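Local coordinates for protein dTDP-4-dehydrorhamnose 3,5-epimerase (Elizabethkingia anophelis NUHP1, PDB 6C46) that probably catalyses the epimerization of the keto sugar of dTDP-4-dehydro-6-deoxyglucose at its third and fifth carbons, a step in making dTDP-L-rhamnose, at residues 89-94 with 127-132; 95-100 with 123-128. One frame throughout, in Å; residues are numbered along the deposited sequence. Where two conformers were deposited one is given.

Interaction 1 (89-94 with 127-132); sequences VWDVAV and HGFVVL
D91 lays its carboxylate against the edge of the H127 imidazole on the shared face of two antiparallel strands, 89-94 and 127-131. The D91 side chain leaves with CG anti to its own N (chi1 -168°), which brings OD1 across to H127, and NE2 donates to that oxygen at 2.5 Å. OD1 receives the bond on its syn lone pair and itself lies near the imidazole plane, which helps hold the ring in this rotation. Farther along this face V89 CG1 meets F129 CD1 obliquely at 3.8 Å, and the ring of F138 stacks with that of F129. On the reverse face W90 CB touches V130 CG1 at 3.6 Å, L132 CD1 packs nearby, and the indole swings away to a cation-pi contact with K166. In the backbone ladder W90 and V130 exchange two bonds, V92 and G128 two more, the straightest from V92 N to G128 O at 2.8 Å. H127 lies about 6 Å, side chain to side chain, from both H70 and Y140, the predicted proton acceptor and donor. D91 holds H127 from behind, consistent with a second-shell carboxylate positioning a histidine beside the predicted active site of a cupin-fold, RmlC-type epimerase.

Interaction 2 (95-100 with 123-128); sequences DLRENS and RGFAHG
The F125 ring is approached by both members of an ion pair: D95 stacks over one face, while the R97 guanidinium sits by its edge. The D95 carboxylate plane is 15° from that of the ring, with CG 3.6 Å from F125 CZ, and D95 CA makes a CH-pi contact over the same ring. R97 is turned differently, its plane tilted 59° to the phenyl, so that F125 CE1 rests beneath one guanidinium face, 3.3 Å from NH2. A bend at chi3 (-60°) folds the arginine back onto D95, where R97 NE donates to OD1, and R97 NH2 to OD2 at 2.9 Å. OD1 also takes the backbone N of R97, closing an Asx turn, and S100 OG reaches OD2 from the carboxylate face opposite NH2. Backbone pairing continues through L96 N to G124 O, 3.0 Å, and L96 CD1 packs on A126 CB at 3.7 Å. A water joins R97 NH1 to R123 O, while D18 and the carbonyl of K17 hold the outer guanidinium nitrogens. With each D95 oxygen gripped by at least two donors, the buried carboxylate is probably stabilised as the anion, its charge offset by R97.

In the fold
Interactions 1 and 2 follow one another along the same pair of neighbouring strands, 88-95 and 125-131, in the five-stranded antiparallel sheet of this cupin-family chain. Their centres lie 15 Å apart. Going up strand 88-95, interaction 1 comes first and interaction 2 takes over where the chain leaves the strand for the loop leading to strand 106-112; on the partner strand the order is reversed, and H127 and G128 are common to both interactions. The join is direct: V94 O lies 2.9 Å from A126 N, a probable hydrogen bond. The pairing thus runs from the buried sheet interior out to a turn at the strand end, with A126 and H127, consecutive on the shared strand, both near the predicted catalytic H70.

Interaction 1 (89-94 with 127-132)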
loop_
_atom_site.group_PDB
_atom_site.type_symbol
_atom_site.label_atom_id
_atom_site.label_comp_id
_atom_site.label_asym_id
_atom_site.label_seq_id
_atom_site.Cartn_x
_atom_site.Cartn_y
_atom_site.Cartn_z
ATOM N N VAL A 89 5.766 -3.165 15.147
ATOM C CA VAL A 89 5.410 -4.568 15.355
ATOM C C VAL A 89 6.658 -5.436 15.241
ATOM O O VAL A 89 7.669 -5.048 14.647
ATOM C CB VAL A 89 4.347 -5.089 14.369
ATOM C CG1 VAL A 89 3.060 -4.235 14.420
ATOM C CG2 VAL A 89 4.938 -5.173 12.933
ATOM N N TRP A 90 6.576 -6.617 15.846
ATOM C CA TRP A 90 7.562 -7.676 15.654
ATOM C C TRP A 90 6.895 -8.741 14.799
ATOM O O TRP A 90 5.859 -9.289 15.182
ATOM C CB TRP A 90 8.040 -8.258 16.986
ATOM C CG TRP A 90 9.157 -9.268 16.835
ATOM C CD1 TRP A 90 9.049 -10.630 16.833
ATOM C CD2 TRP A 90 10.546 -8.972 16.664
ATOM N NE1 TRP A 90 10.292 -11.201 16.667
ATOM C CE2 TRP A 90 11.228 -10.205 16.563
ATOM C CE3 TRP A 90 11.279 -7.782 16.584
ATOM C CZ2 TRP A 90 12.612 -10.285 16.391
ATOM C CZ3 TRP A 90 12.660 -7.863 16.418
ATOM C CH2 TRP A 90 13.307 -9.110 16.322
ATOM N N ASP A 91 7.472 -9.015 13.643
ATOM C CA ASP A 91 6.864 -9.848 12.620
ATOM C C ASP A 91 7.703 -11.107 12.451
ATOM O O ASP A 91 8.927 -11.015 12.385
ATOM C CB ASP A 91 6.810 -9.097 11.303
ATOM C CG ASP A 91 5.938 -9.786 10.296
ATOM O OD1 ASP A 91 4.744 -9.414 10.177
ATOM O OD2 ASP A 91 6.444 -10.725 9.655
ATOM N N VAL A 92 7.053 -12.277 12.353
ATOM C CA VAL A 92 7.762 -13.562 12.312
ATOM C C VAL A 92 7.284 -14.384 11.122
ATOM O O VAL A 92 6.082 -14.453 10.852
ATOM C CB VAL A 92 7.545 -14.363 13.620
ATOM C CG1 VAL A 92 8.166 -15.742 13.499
ATOM C CG2 VAL A 92 8.152 -13.619 14.820
ATOM N N ALA A 93 8.223 -14.997 10.410
ATOM C CA ALA A 93 7.932 -15.923 9.323
ATOM C C ALA A 93 8.557 -17.278 9.632
ATOM O O ALA A 93 9.622 -17.345 10.256
ATOM C CB ALA A 93 8.463 -15.397 7.987
ATOM N N VAL A 94 7.885 -18.354 9.195
ATOM C CA VAL A 94 8.346 -19.732 9.379
ATOM C C VAL A 94 8.271 -20.451 8.041
ATOM O O VAL A 94 7.205 -20.491 7.414
ATOM C CB VAL A 94 7.504 -20.503 10.411
ATOM C CG1 VAL A 94 8.093 -21.931 10.601
ATOM C CG2 VAL A 94 7.429 -19.727 11.713
ATOM N N HIS A 127 2.987 -17.029 8.893
ATOM C CA HIS A 127 3.305 -15.650 9.219
ATOM C C HIS A 127 2.510 -15.192 10.435
ATOM O O HIS A 127 1.353 -15.582 10.626
ATOM C CB HIS A 127 3.003 -14.715 8.026
ATOM C CG HIS A 127 2.994 -13.266 8.403
ATOM N ND1 HIS A 127 1.828 -12.549 8.583
ATOM C CD2 HIS A 127 4.009 -12.405 8.655
ATOM C CE1 HIS A 127 2.127 -11.310 8.946
ATOM N NE2 HIS A 127 3.446 -11.199 8.999
ATOM N N GLY A 128 3.122 -14.326 11.233
ATOM C CA GLY A 128 2.389 -13.721 12.337
ATOM C C GLY A 128 3.104 -12.484 12.825
ATOM O O GLY A 128 4.226 -12.196 12.410
ATOM N N PHE A 129 2.448 -11.747 13.728
ATOM C CA PHE A 129 3.103 -10.572 14.286
ATOM C C PHE A 129 2.514 -10.222 15.640
ATOM O O PHE A 129 1.402 -10.631 15.977
ATOM C CB PHE A 129 3.008 -9.373 13.346
ATOM C CG PHE A 129 1.649 -8.734 13.287
ATOM C CD1 PHE A 129 1.368 -7.610 14.047
ATOM C CD2 PHE A 129 0.671 -9.222 12.435
ATOM C CE1 PHE A 129 0.120 -6.992 13.974
ATOM C CE2 PHE A 129 -0.578 -8.613 12.352
ATOM C CZ PHE A 129 -0.856 -7.497 13.125
ATOM N N VAL A 130 3.278 -9.439 16.417
ATOM C CA VAL A 130 2.811 -8.939 17.709
ATOM C C VAL A 130 2.998 -7.428 17.739
ATOM O O VAL A 130 3.961 -6.903 17.171
ATOM C CB VAL A 130 3.567 -9.595 18.884
ATOM C CG1 VAL A 130 5.049 -9.280 18.771
ATOM C CG2 VAL A 130 3.010 -9.111 20.234
ATOM N N VAL A 131 2.054 -6.723 18.358
ATOM C CA VAL A 131 2.118 -5.265 18.404
ATOM C C VAL A 131 3.022 -4.867 19.558
ATOM O O VAL A 131 2.779 -5.254 20.704
ATOM C CB VAL A 131 0.719 -4.650 18.560
ATOM C CG1 VAL A 131 0.839 -3.157 18.774
ATOM C CG2 VAL A 131 -0.150 -4.967 17.309
ATOM N N LEU A 132 4.056 -4.088 19.264
ATOM C CA LEU A 132 4.993 -3.646 20.296
ATOM C C LEU A 132 4.651 -2.287 20.876
ATOM O O LEU A 132 5.039 -1.990 22.016
ATOM C CB LEU A 132 6.403 -3.575 19.711
ATOM C CG LEU A 132 6.905 -4.858 19.073
ATOM C CD1 LEU A 132 8.244 -4.581 18.409
ATOM C CD2 LEU A 132 7.031 -5.937 20.148
#

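Interaction 2 (95-100 with 123-128)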
loop_
_atom_site.group_PDB
_atom_site.type_symbol
_atom_site.label_atom_id
_atom_site.label_comp_id
_atom_site.label_asym_id
_atom_site.label_seq_id
_atom_site.Cartn_x
_atom_site.Cartn_y
_atom_site.Cartn_z
ATOM N N ASP A 95 9.380 -21.014 7.607
ATOM C CA ASP A 95 9.418 -21.740 6.343
ATOM C C ASP A 95 8.809 -23.118 6.578
ATOM O O ASP A 95 9.305 -23.889 7.408
ATOM C CB ASP A 95 10.871 -21.807 5.842
ATOM C CG ASP A 95 11.012 -22.424 4.462
ATOM O OD1 ASP A 95 10.033 -23.013 3.938
ATOM O OD2 ASP A 95 12.120 -22.290 3.883
ATOM N N LEU A 96 7.723 -23.426 5.866
ATOM C CA LEU A 96 7.072 -24.724 5.999
ATOM C C LEU A 96 7.142 -25.552 4.726
ATOM O O LEU A 96 6.363 -26.501 4.569
ATOM C CB LEU A 96 5.620 -24.547 6.434
ATOM C CG LEU A 96 5.433 -23.861 7.796
ATOM C CD1 LEU A 96 3.936 -23.578 8.028
ATOM C CD2 LEU A 96 6.022 -24.711 8.920
ATOM N N ARG A 97 8.051 -25.219 3.810
ATOM C CA ARG A 97 8.225 -26.003 2.593
ATOM C C ARG A 97 9.099 -27.215 2.896
ATOM O O ARG A 97 10.304 -27.075 3.149
ATOM C CB ARG A 97 8.836 -25.134 1.493
ATOM C CG ARG A 97 7.952 -23.927 1.189
ATOM C CD ARG A 97 8.686 -22.911 0.333
ATOM N NE ARG A 97 9.887 -22.433 1.029
ATOM C CZ ARG A 97 10.736 -21.544 0.532
ATOM N NH1 ARG A 97 10.516 -21.014 -0.671
ATOM N NH2 ARG A 97 11.803 -21.182 1.245
ATOM N N GLU A 98 8.513 -28.414 2.807
ATOM C CA GLU A 98 9.227 -29.619 3.249
ATOM C C GLU A 98 10.495 -29.855 2.444
ATOM O O GLU A 98 11.436 -30.489 2.936
ATOM C CB GLU A 98 8.320 -30.855 3.170
ATOM N N ASN A 99 10.548 -29.352 1.219
ATOM C CA ASN A 99 11.662 -29.473 0.291
ATOM C C ASN A 99 12.707 -28.375 0.455
ATOM O O ASN A 99 13.704 -28.376 -0.266
ATOM C CB ASN A 99 11.126 -29.449 -1.148
ATOM C CG ASN A 99 10.049 -28.373 -1.363
ATOM O OD1 ASN A 99 9.193 -28.138 -0.501
ATOM N ND2 ASN A 99 10.079 -27.739 -2.529
ATOM N N SER A 100 12.470 -27.400 1.328
ATOM C CA SER A 100 13.351 -26.253 1.490
ATOM C C SER A 100 14.482 -26.577 2.455
ATOM O O SER A 100 14.262 -27.198 3.497
ATOM C CB SER A 100 12.563 -25.046 2.021
ATOM O OG SER A 100 13.453 -24.038 2.449
ATOM N N ARG A 123 5.100 -17.749 -0.514
ATOM C CA ARG A 123 4.168 -18.856 -0.399
ATOM C C ARG A 123 4.862 -20.055 0.241
ATOM O O ARG A 123 6.037 -20.310 -0.027
ATOM C CB ARG A 123 3.650 -19.272 -1.772
ATOM C CG ARG A 123 2.787 -18.191 -2.465
ATOM C CD ARG A 123 2.133 -18.736 -3.730
ATOM N NE ARG A 123 1.343 -17.683 -4.384
ATOM C CZ ARG A 123 0.515 -17.912 -5.392
ATOM N NH1 ARG A 123 0.370 -19.159 -5.847
ATOM N NH2 ARG A 123 -0.173 -16.900 -5.940
ATOM N N GLY A 124 4.109 -20.810 1.049
ATOM C CA GLY A 124 4.625 -21.964 1.777
ATOM C C GLY A 124 5.180 -21.628 3.149
ATOM O O GLY A 124 5.735 -22.510 3.822
ATOM N N PHE A 125 5.083 -20.378 3.565
ATOM C CA PHE A 125 5.497 -19.933 4.883
ATOM C C PHE A 125 4.265 -19.709 5.735
ATOM O O PHE A 125 3.170 -19.489 5.216
ATOM C CB PHE A 125 6.268 -18.602 4.813
ATOM C CG PHE A 125 7.711 -18.736 4.375
ATOM C CD1 PHE A 125 8.037 -19.302 3.147
ATOM C CD2 PHE A 125 8.736 -18.280 5.200
ATOM C CE1 PHE A 125 9.388 -19.411 2.736
ATOM C CE2 PHE A 125 10.081 -18.379 4.801
ATOM C CZ PHE A 125 10.402 -18.970 3.571
ATOM N N ALA A 126 4.451 -19.752 7.049
ATOM C CA ALA A 126 3.458 -19.217 7.969
ATOM C C ALA A 126 3.939 -17.870 8.469
ATOM O O ALA A 126 5.140 -17.594 8.494
ATOM C CB ALA A 126 3.199 -20.155 9.154
ATOM N N HIS A 127 2.987 -17.029 8.893
ATOM C CA HIS A 127 3.305 -15.650 9.219
ATOM C C HIS A 127 2.510 -15.192 10.435
ATOM O O HIS A 127 1.353 -15.582 10.626
ATOM C CB HIS A 127 3.003 -14.715 8.026
ATOM C CG HIS A 127 2.994 -13.266 8.403
ATOM N ND1 HIS A 127 1.828 -12.549 8.583
ATOM C CD2 HIS A 127 4.009 -12.405 8.655
ATOM C CE1 HIS A 127 2.127 -11.310 8.946
ATOM N NE2 HIS A 127 3.446 -11.199 8.999
ATOM N N GLY A 128 3.122 -14.326 11.233
ATOM C CA GLY A 128 2.389 -13.721 12.337
ATOM C C GLY A 128 3.104 -12.484 12.825
ATOM O O GLY A 128 4.226 -12.196 12.410
HETATM O O HOH W 1 7.858 -20.777 -2.060
#